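Local structure of peptidoglycan hydrolase FlgJ (Sphingomonas sp. A1, 2ZYC) at residues A[4-9]-A[26-31]. The protein probably hydrolyses glycosidic bonds of peptidoglycan so that the flagellar rod can be assembled in the periplasm, this chain being its glycoside hydrolase family 73 part. The protein carries 2 engineered substitutions. Sequence-based numbering, arbitrary orientation. Where two conformers were deposited one is given.
Sequences AFVDAT and FLVAQA
F5 on A31 and V28 on T9 join the first two helices of this glycoside hydrolase domain, a member of the lysozyme clan, in a helix-helix pair linked by a short connection. The axes of 4-9 and 26-31 run closer to antiparallel than to parallel, at 133°, and approach no nearer than 10.3 Å, so side chains span the interval. F5 does so with its ring: with CG anti to the backbone N (chi1 180°), the ring reaches across, and its CZ meets CB of A31 at 3.7 Å, the methyl lying at the ring edge. V28 rests its branched end against V6 and T9. Its CG1 meets V6 CG2 loosely at 4.3 Å, and both of its methyls touch the T9 hydroxyl oxygen. That hydroxyl is turned back to its own helix, OG1 donating to F5 O at 2.9 Å; F5 O also accepts from T9 N, the two donors arriving from opposite faces of its plane. A valine in place of T9 would probably leave F5 O with the backbone N alone of these two donors. L53 of a loop touches both F5 and T9, while L149 of helix 147-156 packs on V28. T9 CG2 lies against one face of the F5 ring, 3.8 Å from its plane and displaced toward the rim.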
ATOM      1  N   ALA A   4      -4.170  14.239   4.535  1.00 14.69           N
ATOM      2  CA  ALA A   4      -2.925  14.064   5.278  1.00 14.93           C
ATOM      3  C   ALA A   4      -2.329  12.689   5.029  1.00 14.61           C
ATOM      4  O   ALA A   4      -1.105  12.543   5.007  1.00 15.36           O
ATOM      5  CB  ALA A   4      -3.142  14.285   6.766  1.00 15.39           C
ATOM      6  N   PHE A   5      -3.194  11.695   4.839  1.00 14.41           N
ATOM      7  CA  PHE A   5      -2.743  10.338   4.487  1.00 14.44           C
ATOM      8  C   PHE A   5      -1.953  10.348   3.182  1.00 14.07           C
ATOM      9  O   PHE A   5      -0.832   9.829   3.120  1.00 14.17           O
ATOM     10  CB  PHE A   5      -3.918   9.370   4.376  1.00 14.92           C
ATOM     11  CG  PHE A   5      -3.505   7.970   4.014  1.00 15.15           C
ATOM     12  CD1 PHE A   5      -2.950   7.128   4.974  1.00 15.84           C
ATOM     13  CD2 PHE A   5      -3.649   7.509   2.715  1.00 15.10           C
ATOM     14  CE1 PHE A   5      -2.557   5.821   4.640  1.00 16.22           C
ATOM     15  CE2 PHE A   5      -3.263   6.212   2.372  1.00 15.93           C
ATOM     16  CZ  PHE A   5      -2.718   5.369   3.345  1.00 16.00           C
ATOM     17  N   VAL A   6      -2.549  10.948   2.151  1.00 13.59           N
ATOM     18  CA  VAL A   6      -1.908  11.135   0.842  1.00 13.25           C
ATOM     19  C   VAL A   6      -0.603  11.936   0.961  1.00 13.27           C
ATOM     20  O   VAL A   6       0.433  11.510   0.447  1.00 12.82           O
ATOM     21  CB  VAL A   6      -2.883  11.806  -0.158  1.00 12.61           C
ATOM     22  CG1 VAL A   6      -2.167  12.188  -1.450  1.00 13.32           C
ATOM     23  CG2 VAL A   6      -4.060  10.880  -0.453  1.00 13.09           C
ATOM     24  N   ASP A   7      -0.653  13.080   1.648  1.00 13.53           N
ATOM     25  CA  ASP A   7       0.530  13.927   1.837  1.00 14.91           C
ATOM     26  C   ASP A   7       1.676  13.160   2.502  1.00 14.84           C
ATOM     27  O   ASP A   7       2.837  13.293   2.100  1.00 16.21           O
ATOM     28  CB  ASP A   7       0.198  15.171   2.679  1.00 14.75           C
ATOM     29  CG  ASP A   7      -0.792  16.117   1.998  1.00 18.14           C
ATOM     30  OD1 ASP A   7      -1.014  16.013   0.769  1.00 15.81           O
ATOM     31  OD2 ASP A   7      -1.387  16.958   2.713  1.00 20.61           O
ATOM     32  N   ALA A   8       1.335  12.355   3.505  1.00 15.24           N
ATOM     33  CA  ALA A   8       2.298  11.575   4.286  1.00 15.53           C
ATOM     34  C   ALA A   8       2.904  10.419   3.491  1.00 15.54           C
ATOM     35  O   ALA A   8       4.106  10.166   3.553  1.00 15.86           O
ATOM     36  CB  ALA A   8       1.624  11.041   5.544  1.00 16.23           C
ATOM     37  N   THR A   9       2.073   9.719   2.737  1.00 14.45           N
ATOM     38  CA  THR A   9       2.523   8.518   2.052  1.00 14.35           C
ATOM     39  C   THR A   9       3.234   8.826   0.735  1.00 13.68           C
ATOM     40  O   THR A   9       4.064   8.040   0.292  1.00 13.15           O
ATOM     41  CB  THR A   9       1.360   7.536   1.806  1.00 14.35           C
ATOM     42  OG1 THR A   9       0.347   8.180   1.033  1.00 15.40           O
ATOM     43  CG2 THR A   9       0.769   7.075   3.129  1.00 14.62           C
ATOM     44  N   PHE A  26       0.080   4.525  -7.733  1.00 12.16           N
ATOM     45  CA  PHE A  26      -0.390   3.124  -7.636  1.00 12.21           C
ATOM     46  C   PHE A  26      -0.237   2.624  -6.196  1.00 11.92           C
ATOM     47  O   PHE A  26      -1.118   1.932  -5.671  1.00 12.48           O
ATOM     48  CB  PHE A  26       0.390   2.183  -8.569  1.00 12.33           C
ATOM     49  CG  PHE A  26       0.005   2.279 -10.028  1.00 12.86           C
ATOM     50  CD1 PHE A  26      -0.724   3.357 -10.523  1.00 14.78           C
ATOM     51  CD2 PHE A  26       0.412   1.284 -10.917  1.00 13.52           C
ATOM     52  CE1 PHE A  26      -1.066   3.431 -11.875  1.00 14.46           C
ATOM     53  CE2 PHE A  26       0.088   1.362 -12.272  1.00 13.79           C
ATOM     54  CZ  PHE A  26      -0.651   2.444 -12.745  1.00 14.39           C
ATOM     55  N   LEU A  27       0.881   2.982  -5.570  0.50 11.79           N
ATOM     56  CA  LEU A  27       1.176   2.549  -4.203  0.50 11.42           C
ATOM     57  C   LEU A  27       0.377   3.327  -3.158  0.50 11.49           C
ATOM     58  O   LEU A  27      -0.031   2.766  -2.137  0.50 11.30           O
ATOM     59  CB  LEU A  27       2.682   2.635  -3.922  0.50 11.32           C
ATOM     60  CG  LEU A  27       3.573   1.748  -4.803  0.50 11.24           C
ATOM     61  CD1 LEU A  27       5.021   1.911  -4.402  0.50 10.96           C
ATOM     62  CD2 LEU A  27       3.166   0.275  -4.730  0.50 10.54           C
ATOM     63  N   VAL A  28       0.158   4.616  -3.417  1.00 11.22           N
ATOM     64  CA  VAL A  28      -0.717   5.442  -2.573  1.00 11.38           C
ATOM     65  C   VAL A  28      -2.137   4.874  -2.592  1.00 11.39           C
ATOM     66  O   VAL A  28      -2.773   4.732  -1.542  1.00 11.18           O
ATOM     67  CB  VAL A  28      -0.745   6.922  -3.030  1.00 11.49           C
ATOM     68  CG1 VAL A  28      -1.776   7.725  -2.204  1.00 11.49           C
ATOM     69  CG2 VAL A  28       0.657   7.552  -2.922  1.00 11.13           C
ATOM     70  N   ALA A  29      -2.615   4.540  -3.792  1.00 11.58           N
ATOM     71  CA  ALA A  29      -3.943   3.959  -3.962  1.00 11.62           C
ATOM     72  C   ALA A  29      -4.062   2.660  -3.192  1.00 12.21           C
ATOM     73  O   ALA A  29      -5.042   2.442  -2.471  1.00 12.30           O
ATOM     74  CB  ALA A  29      -4.250   3.734  -5.434  1.00 12.53           C
ATOM     75  N   GLN A  30      -3.049   1.807  -3.321  1.00 11.83           N
ATOM     76  CA  GLN A  30      -3.092   0.506  -2.668  1.00 12.12           C
ATOM     77  C   GLN A  30      -3.165   0.634  -1.144  1.00 12.33           C
ATOM     78  O   GLN A  30      -3.974  -0.049  -0.491  1.00 12.35           O
ATOM     79  CB  GLN A  30      -1.914  -0.362  -3.083  1.00 12.20           C
ATOM     80  CG  GLN A  30      -2.106  -1.822  -2.653  1.00 12.99           C
ATOM     81  CD  GLN A  30      -0.901  -2.682  -2.924  1.00 13.84           C
ATOM     82  OE1 GLN A  30       0.129  -2.200  -3.397  1.00 13.70           O
ATOM     83  NE2 GLN A  30      -1.021  -3.977  -2.627  1.00 16.23           N
ATOM     84  N   ALA A  31      -2.334   1.515  -0.596  1.00 12.40           N
ATOM     85  CA  ALA A  31      -2.318   1.783   0.845  1.00 12.33           C
ATOM     86  C   ALA A  31      -3.665   2.351   1.314  1.00 12.63           C
ATOM     87  O   ALA A  31      -4.165   1.973   2.375  1.00 12.95           O
ATOM     88  CB  ALA A  31      -1.187   2.722   1.188  1.00 12.40           C
TER